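Local coordinates for protein antibiotic biosynthesis monooxygenase (Shewanella loihica, PDB 2RIL) that is a putative monooxygenase of the antibiotic biosynthesis monooxygenase family, a dimeric alpha/beta-barrel protein whose own substrate and reaction are not established, at residues E20-Y25 with Y54-V59; D67-A72 with P91-V96. All coordinates share one frame; numbering follows the deposited sequence. Where two conformers were deposited one is given.

Contact 1: E20-Y25 with Y54-V59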
loop_
_atom_site.group_PDB
_atom_site.type_symbol
_atom_site.label_atom_id
_atom_site.label_comp_id
_atom_site.label_asym_id
_atom_site.label_seq_id
_atom_site.Cartn_x
_atom_site.Cartn_y
_atom_site.Cartn_z
ATOM N N GLU A 20 -18.248 -6.168 0.845
ATOM C CA GLU A 20 -18.818 -5.819 -0.453
ATOM C C GLU A 20 -19.341 -4.394 -0.464
ATOM O O GLU A 20 -19.195 -3.676 -1.455
ATOM C CB GLU A 20 -19.910 -6.815 -0.892
ATOM C CG GLU A 20 -20.453 -6.543 -2.290
ATOM C CD GLU A 20 -19.462 -6.751 -3.425
ATOM O OE1 GLU A 20 -18.510 -7.505 -3.252
ATOM O OE2 GLU A 20 -19.615 -6.158 -4.538
ATOM N N ALA A 21 -19.994 -3.973 0.618
ATOM C CA ALA A 21 -20.459 -2.621 0.715
ATOM C C ALA A 21 -19.292 -1.638 0.614
ATOM O O ALA A 21 -19.401 -0.590 -0.012
ATOM C CB ALA A 21 -21.236 -2.392 2.034
ATOM N N ALA A 22 -18.181 -1.971 1.256
ATOM C CA ALA A 22 -16.985 -1.101 1.208
ATOM C C ALA A 22 -16.437 -1.015 -0.208
ATOM O O ALA A 22 -16.074 0.078 -0.662
ATOM C CB ALA A 22 -15.914 -1.634 2.154
ATOM N N ILE A 23 -16.352 -2.157 -0.906
ATOM C CA ILE A 23 -15.940 -2.151 -2.332
ATOM C C ILE A 23 -16.807 -1.242 -3.167
ATOM O O ILE A 23 -16.310 -0.431 -3.931
ATOM C CB ILE A 23 -15.870 -3.582 -2.947
ATOM C CG1 ILE A 23 -14.799 -4.433 -2.238
ATOM C CG2 ILE A 23 -15.606 -3.533 -4.459
ATOM C CD1 ILE A 23 -14.937 -5.954 -2.552
ATOM N N GLU A 24 -18.116 -1.347 -2.987
ATOM C CA GLU A 24 -19.034 -0.604 -3.837
ATOM C C GLU A 24 -18.962 0.909 -3.539
ATOM O O GLU A 24 -19.039 1.725 -4.450
ATOM C CB GLU A 24 -20.451 -1.221 -3.711
ATOM C CG GLU A 24 -20.470 -2.602 -4.363
ATOM C CD GLU A 24 -21.750 -3.412 -4.222
ATOM O OE1 GLU A 24 -22.793 -2.846 -3.882
ATOM O OE2 GLU A 24 -21.693 -4.648 -4.500
ATOM N N TYR A 25 -18.755 1.266 -2.271
ATOM C CA TYR A 25 -18.484 2.661 -1.874
ATOM C C TYR A 25 -17.216 3.152 -2.564
ATOM O O TYR A 25 -17.191 4.221 -3.177
ATOM C CB TYR A 25 -18.340 2.728 -0.331
ATOM C CG TYR A 25 -17.886 4.048 0.240
ATOM C CD1 TYR A 25 -16.529 4.326 0.450
ATOM C CD2 TYR A 25 -18.818 4.969 0.651
ATOM C CE1 TYR A 25 -16.135 5.560 0.997
ATOM C CE2 TYR A 25 -18.440 6.177 1.202
ATOM C CZ TYR A 25 -17.110 6.459 1.387
ATOM O OH TYR A 25 -16.779 7.687 1.948
ATOM N N TYR A 54 -6.182 -4.073 7.532
ATOM C CA TYR A 54 -6.716 -3.350 6.393
ATOM C C TYR A 54 -7.178 -4.371 5.348
ATOM O O TYR A 54 -6.357 -4.887 4.577
ATOM C CB TYR A 54 -5.614 -2.433 5.838
ATOM C CG TYR A 54 -5.162 -1.404 6.831
ATOM C CD1 TYR A 54 -6.033 -0.453 7.308
ATOM C CD2 TYR A 54 -3.835 -1.371 7.288
ATOM C CE1 TYR A 54 -5.617 0.527 8.210
ATOM C CE2 TYR A 54 -3.418 -0.398 8.159
ATOM C CZ TYR A 54 -4.313 0.528 8.648
ATOM O OH TYR A 54 -3.880 1.487 9.548
ATOM N N GLN A 55 -8.474 -4.691 5.315
ATOM C CA GLN A 55 -8.952 -5.678 4.354
ATOM C C GLN A 55 -8.947 -5.118 2.922
ATOM O O GLN A 55 -8.966 -5.899 1.980
ATOM C CB GLN A 55 -10.351 -6.199 4.684
ATOM C CG GLN A 55 -10.455 -7.189 5.828
ATOM C CD GLN A 55 -11.832 -7.806 5.863
ATOM O OE1 GLN A 55 -12.178 -8.607 5.000
ATOM N NE2 GLN A 55 -12.619 -7.439 6.867
ATOM N N LEU A 56 -8.931 -3.785 2.781
ATOM C CA LEU A 56 -8.766 -3.102 1.495
ATOM C C LEU A 56 -7.674 -2.078 1.602
ATOM O O LEU A 56 -7.608 -1.355 2.577
ATOM C CB LEU A 56 -10.027 -2.380 1.029
ATOM C CG LEU A 56 -11.231 -3.275 0.743
ATOM C CD1 LEU A 56 -12.500 -2.387 0.582
ATOM C CD2 LEU A 56 -11.002 -4.169 -0.476
ATOM N N ILE A 57 -6.803 -2.029 0.588
ATOM C CA ILE A 57 -5.829 -0.953 0.440
ATOM C C ILE A 57 -5.793 -0.537 -1.000
ATOM O O ILE A 57 -5.526 -1.374 -1.876
ATOM C CB ILE A 57 -4.373 -1.336 0.862
ATOM C CG1 ILE A 57 -4.334 -1.835 2.314
ATOM C CG2 ILE A 57 -3.442 -0.149 0.647
ATOM C CD1 ILE A 57 -2.941 -2.140 2.860
ATOM N N ASN A 58 -6.143 0.717 -1.285
ATOM C CA ASN A 58 -6.053 1.207 -2.653
ATOM C C ASN A 58 -4.692 1.821 -2.905
ATOM O O ASN A 58 -4.130 2.527 -2.051
ATOM C CB ASN A 58 -7.131 2.235 -2.959
ATOM C CG ASN A 58 -7.182 2.577 -4.433
ATOM O OD1 ASN A 58 -7.049 1.667 -5.279
ATOM N ND2 ASN A 58 -7.376 3.853 -4.763
ATOM N N VAL A 59 -4.155 1.585 -4.108
ATOM C CA VAL A 59 -2.900 2.159 -4.557
ATOM C C VAL A 59 -3.157 2.780 -5.924
ATOM O O VAL A 59 -3.372 2.056 -6.876
ATOM C CB VAL A 59 -1.786 1.120 -4.622
ATOM C CG1 VAL A 59 -0.431 1.832 -4.981
ATOM C CG2 VAL A 59 -1.587 0.348 -3.298
#

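Contact 2: D67-A72 with P91-V96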
loop_
_atom_site.group_PDB
_atom_site.type_symbol
_atom_site.label_atom_id
_atom_site.label_comp_id
_atom_site.label_asym_id
_atom_site.label_seq_id
_atom_site.Cartn_x
_atom_site.Cartn_y
_atom_site.Cartn_z
ATOM N N ASP A 67 -2.539 17.673 -9.199
ATOM C CA ASP A 67 -3.725 17.023 -9.749
ATOM C C ASP A 67 -4.504 16.246 -8.721
ATOM O O ASP A 67 -5.760 16.321 -8.637
ATOM C CB ASP A 67 -3.398 16.165 -10.949
ATOM C CG ASP A 67 -2.995 16.954 -12.159
ATOM O OD1 ASP A 67 -3.322 18.127 -12.223
ATOM O OD2 ASP A 67 -2.396 16.395 -13.124
ATOM N N PHE A 68 -3.794 15.477 -7.915
ATOM C CA PHE A 68 -4.497 14.777 -6.860
ATOM C C PHE A 68 -5.232 15.695 -5.873
ATOM O O PHE A 68 -6.410 15.457 -5.554
ATOM C CB PHE A 68 -3.522 13.875 -6.069
ATOM C CG PHE A 68 -4.180 13.249 -4.890
ATOM C CD1 PHE A 68 -4.971 12.137 -5.053
ATOM C CD2 PHE A 68 -4.095 13.846 -3.654
ATOM C CE1 PHE A 68 -5.679 11.616 -3.976
ATOM C CE2 PHE A 68 -4.794 13.313 -2.564
ATOM C CZ PHE A 68 -5.583 12.205 -2.745
ATOM N N TYR A 69 -4.541 16.736 -5.393
ATOM C CA TYR A 69 -5.135 17.634 -4.398
ATOM C C TYR A 69 -6.350 18.360 -4.956
ATOM O O TYR A 69 -7.334 18.537 -4.253
ATOM C CB TYR A 69 -4.136 18.645 -3.860
ATOM C CG TYR A 69 -2.949 18.107 -3.153
ATOM C CD1 TYR A 69 -3.067 17.172 -2.171
ATOM C CD2 TYR A 69 -1.693 18.654 -3.407
ATOM C CE1 TYR A 69 -1.896 16.670 -1.513
ATOM C CE2 TYR A 69 -0.586 18.211 -2.752
ATOM C CZ TYR A 69 -0.700 17.228 -1.802
ATOM O OH TYR A 69 0.477 16.844 -1.185
ATOM N N GLN A 70 -6.239 18.765 -6.212
ATOM C CA GLN A 70 -7.335 19.428 -6.929
ATOM C C GLN A 70 -8.590 18.482 -6.997
ATOM O O GLN A 70 -9.718 18.896 -6.717
ATOM C CB GLN A 70 -6.783 19.964 -8.303
ATOM C CG GLN A 70 -5.771 21.206 -8.133
ATOM C CD GLN A 70 -4.865 21.616 -9.379
ATOM O OE1 GLN A 70 -5.098 21.198 -10.518
ATOM N NE2 GLN A 70 -3.814 22.430 -9.124
ATOM N N ALA A 71 -8.359 17.190 -7.290
ATOM C CA ALA A 71 -9.387 16.170 -7.441
ATOM C C ALA A 71 -10.001 15.860 -6.069
ATOM O O ALA A 71 -11.218 15.725 -5.925
ATOM C CB ALA A 71 -8.771 14.912 -8.011
ATOM N N ALA A 72 -9.153 15.773 -5.040
ATOM C CA ALA A 72 -9.653 15.514 -3.661
ATOM C C ALA A 72 -10.582 16.635 -3.141
ATOM O O ALA A 72 -11.621 16.363 -2.493
ATOM C CB ALA A 72 -8.475 15.284 -2.686
ATOM N N PRO A 91 -5.762 8.193 3.755
ATOM C CA PRO A 91 -5.033 8.422 2.520
ATOM C C PRO A 91 -3.791 9.269 2.749
ATOM O O PRO A 91 -3.802 10.236 3.534
ATOM C CB PRO A 91 -6.033 9.194 1.656
ATOM C CG PRO A 91 -6.982 9.842 2.652
ATOM C CD PRO A 91 -7.094 8.841 3.754
ATOM N N ALA A 92 -2.729 8.924 2.035
ATOM C CA ALA A 92 -1.542 9.757 1.954
ATOM C C ALA A 92 -0.864 9.550 0.611
ATOM O O ALA A 92 -1.023 8.494 -0.011
ATOM C CB ALA A 92 -0.572 9.439 3.135
ATOM N N LEU A 93 -0.071 10.540 0.208
ATOM C CA LEU A 93 0.698 10.473 -1.046
ATOM C C LEU A 93 2.122 10.046 -0.761
ATOM O O LEU A 93 2.707 10.405 0.258
ATOM C CB LEU A 93 0.742 11.824 -1.763
ATOM C CG LEU A 93 -0.573 12.339 -2.318
ATOM C CD1 LEU A 93 -0.301 13.651 -3.122
ATOM C CD2 LEU A 93 -1.324 11.288 -3.137
ATOM N N TYR A 94 2.693 9.329 -1.734
ATOM C CA TYR A 94 4.003 8.677 -1.654
ATOM C C TYR A 94 4.747 8.785 -2.955
ATOM O O TYR A 94 4.134 8.970 -4.021
ATOM C CB TYR A 94 3.811 7.144 -1.374
ATOM C CG TYR A 94 3.220 6.882 -0.022
ATOM C CD1 TYR A 94 1.853 6.944 0.206
ATOM C CD2 TYR A 94 4.033 6.537 1.053
ATOM C CE1 TYR A 94 1.330 6.763 1.462
ATOM C CE2 TYR A 94 3.504 6.319 2.316
ATOM C CZ TYR A 94 2.151 6.439 2.527
ATOM O OH TYR A 94 1.579 6.329 3.793
ATOM N N ARG A 95 6.059 8.598 -2.862
ATOM C CA ARG A 95 6.851 8.298 -4.059
ATOM C C ARG A 95 7.686 7.070 -3.780
ATOM O O ARG A 95 8.011 6.779 -2.627
ATOM C CB ARG A 95 7.708 9.479 -4.493
ATOM C CG ARG A 95 6.797 10.518 -5.170
ATOM C CD ARG A 95 7.485 11.380 -6.198
ATOM N NE ARG A 95 6.618 12.466 -6.674
ATOM C CZ ARG A 95 6.411 13.614 -6.046
ATOM N NH1 ARG A 95 7.019 13.886 -4.884
ATOM N NH2 ARG A 95 5.577 14.500 -6.584
ATOM N N VAL A 96 8.050 6.341 -4.810
ATOM C CA VAL A 96 8.858 5.137 -4.652
ATOM C C VAL A 96 10.314 5.556 -4.474
ATOM O O VAL A 96 10.846 6.314 -5.277
ATOM C CB VAL A 96 8.703 4.183 -5.856
ATOM C CG1 VAL A 96 9.650 2.967 -5.715
ATOM C CG2 VAL A 96 7.236 3.688 -5.980
#

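Contact 1: E20-Y25 with Y54-V59
With CG anti to its carbonyl carbon (chi1 -64°) and the chain extended beyond it (chi2 168°), Leu-56 reaches from strand 56-62 straight at helix 19-33, where Ala-22 and Ile-23 receive it. On the helix, Ile-23 holds CG1 beside its backbone N (chi1 -63°), which sets that branch across the path of the leucine; the two side chains cross at about a right angle. The leucine fork is shared out unevenly. CD1 reaches both helix residues, lying 3.8 Å from CB of Ala-22, 4.1 Å from the backbone N of Ile-23 and 4.2 Å from CG1 of Ile-23, while CD2 meets just that CG1, also at 4.2 Å. A methyl side chain suits position 22, because it lets a leucine tip come down close to the helix backbone, while the branched isoleucine flanks that tip. The nearest CA atoms, those of Ile-23 and Leu-56, are 8.2 Å apart, and side chains, chiefly that of Leu-56, fill the gap between helix and strand. All three residues are buried and the contact is purely apolar. Phe-12 and Leu-44 of the adjoining strands and Leu-19 of the helix also pack on Leu-56, and Ile-97 of the second subunit touches both Ile-23 and Leu-56. The arrangement is a helix laid on one face of an antiparallel sheet, as in the ferredoxin-like fold of dimeric alpha/beta-barrel proteins.

Contact 2: D67-A72 with P91-V96
Helix 65-79 packs here against an outermost strand of the chain's antiparallel sheet, 92-98, in a helix-on-sheet contact that turns on one leucine. Leu-93 rises from the strand to meet two aromatic rings. Its CD2 sits over a face of the Phe-68 ring, 3.9 Å from the centroid and 15° off the ring normal, in a CH-pi contact displaced toward the CG and CD2 side of the ring. The second methyl, CD1, touches both rings: it lies 3.8 Å from CD2 of Phe-68 and, approaching Tyr-69 obliquely, 3.8 Å from CE1 of Tyr-69. Phe-68 turns its ring to the strand with CG anti to the backbone N (chi1 174°). Tyr-69, the next residue round the helix, leaves the backbone in another direction, and it is the far part of its ring that comes to the leucine. A forked aliphatic chain suits this place because it can serve both rings at once; phenylalanine suits the more inward position, where Trp-62 meets it edge-to-face and Met-33 also touches it. Tyrosine fits the exposed position, where its OH can stay polar and is hydrogen-bonded to OE1 of Glu-65. Ile-48 of the second subunit packs on Leu-93, and Tyr-94, Arg-95 and Val-96 pair antiparallel with a strand of that subunit. Such an edge strand, with a helix on its own sheet and a partner strand across the interface, is characteristic of the dimeric alpha/beta barrel.

Both contacts set a helix on the same antiparallel sheet, and in each a single strand leucine reaches two consecutive helix residues, with one of its methyls touching both. They lie on opposite sides of the chain's centre, with centres 18 Å apart and no touch between them. Contact 1 joins helix 19-33 to an inner strand and is wholly buried and aliphatic; contact 2 joins helix 65-79 to an outermost strand, is only partly buried, and uses aromatic rings, one carrying a polar group at the exposed side. Strand 56-62 leads directly into helix 65-79. Each also touches the second subunit, so helix packing and dimer formation meet at both places.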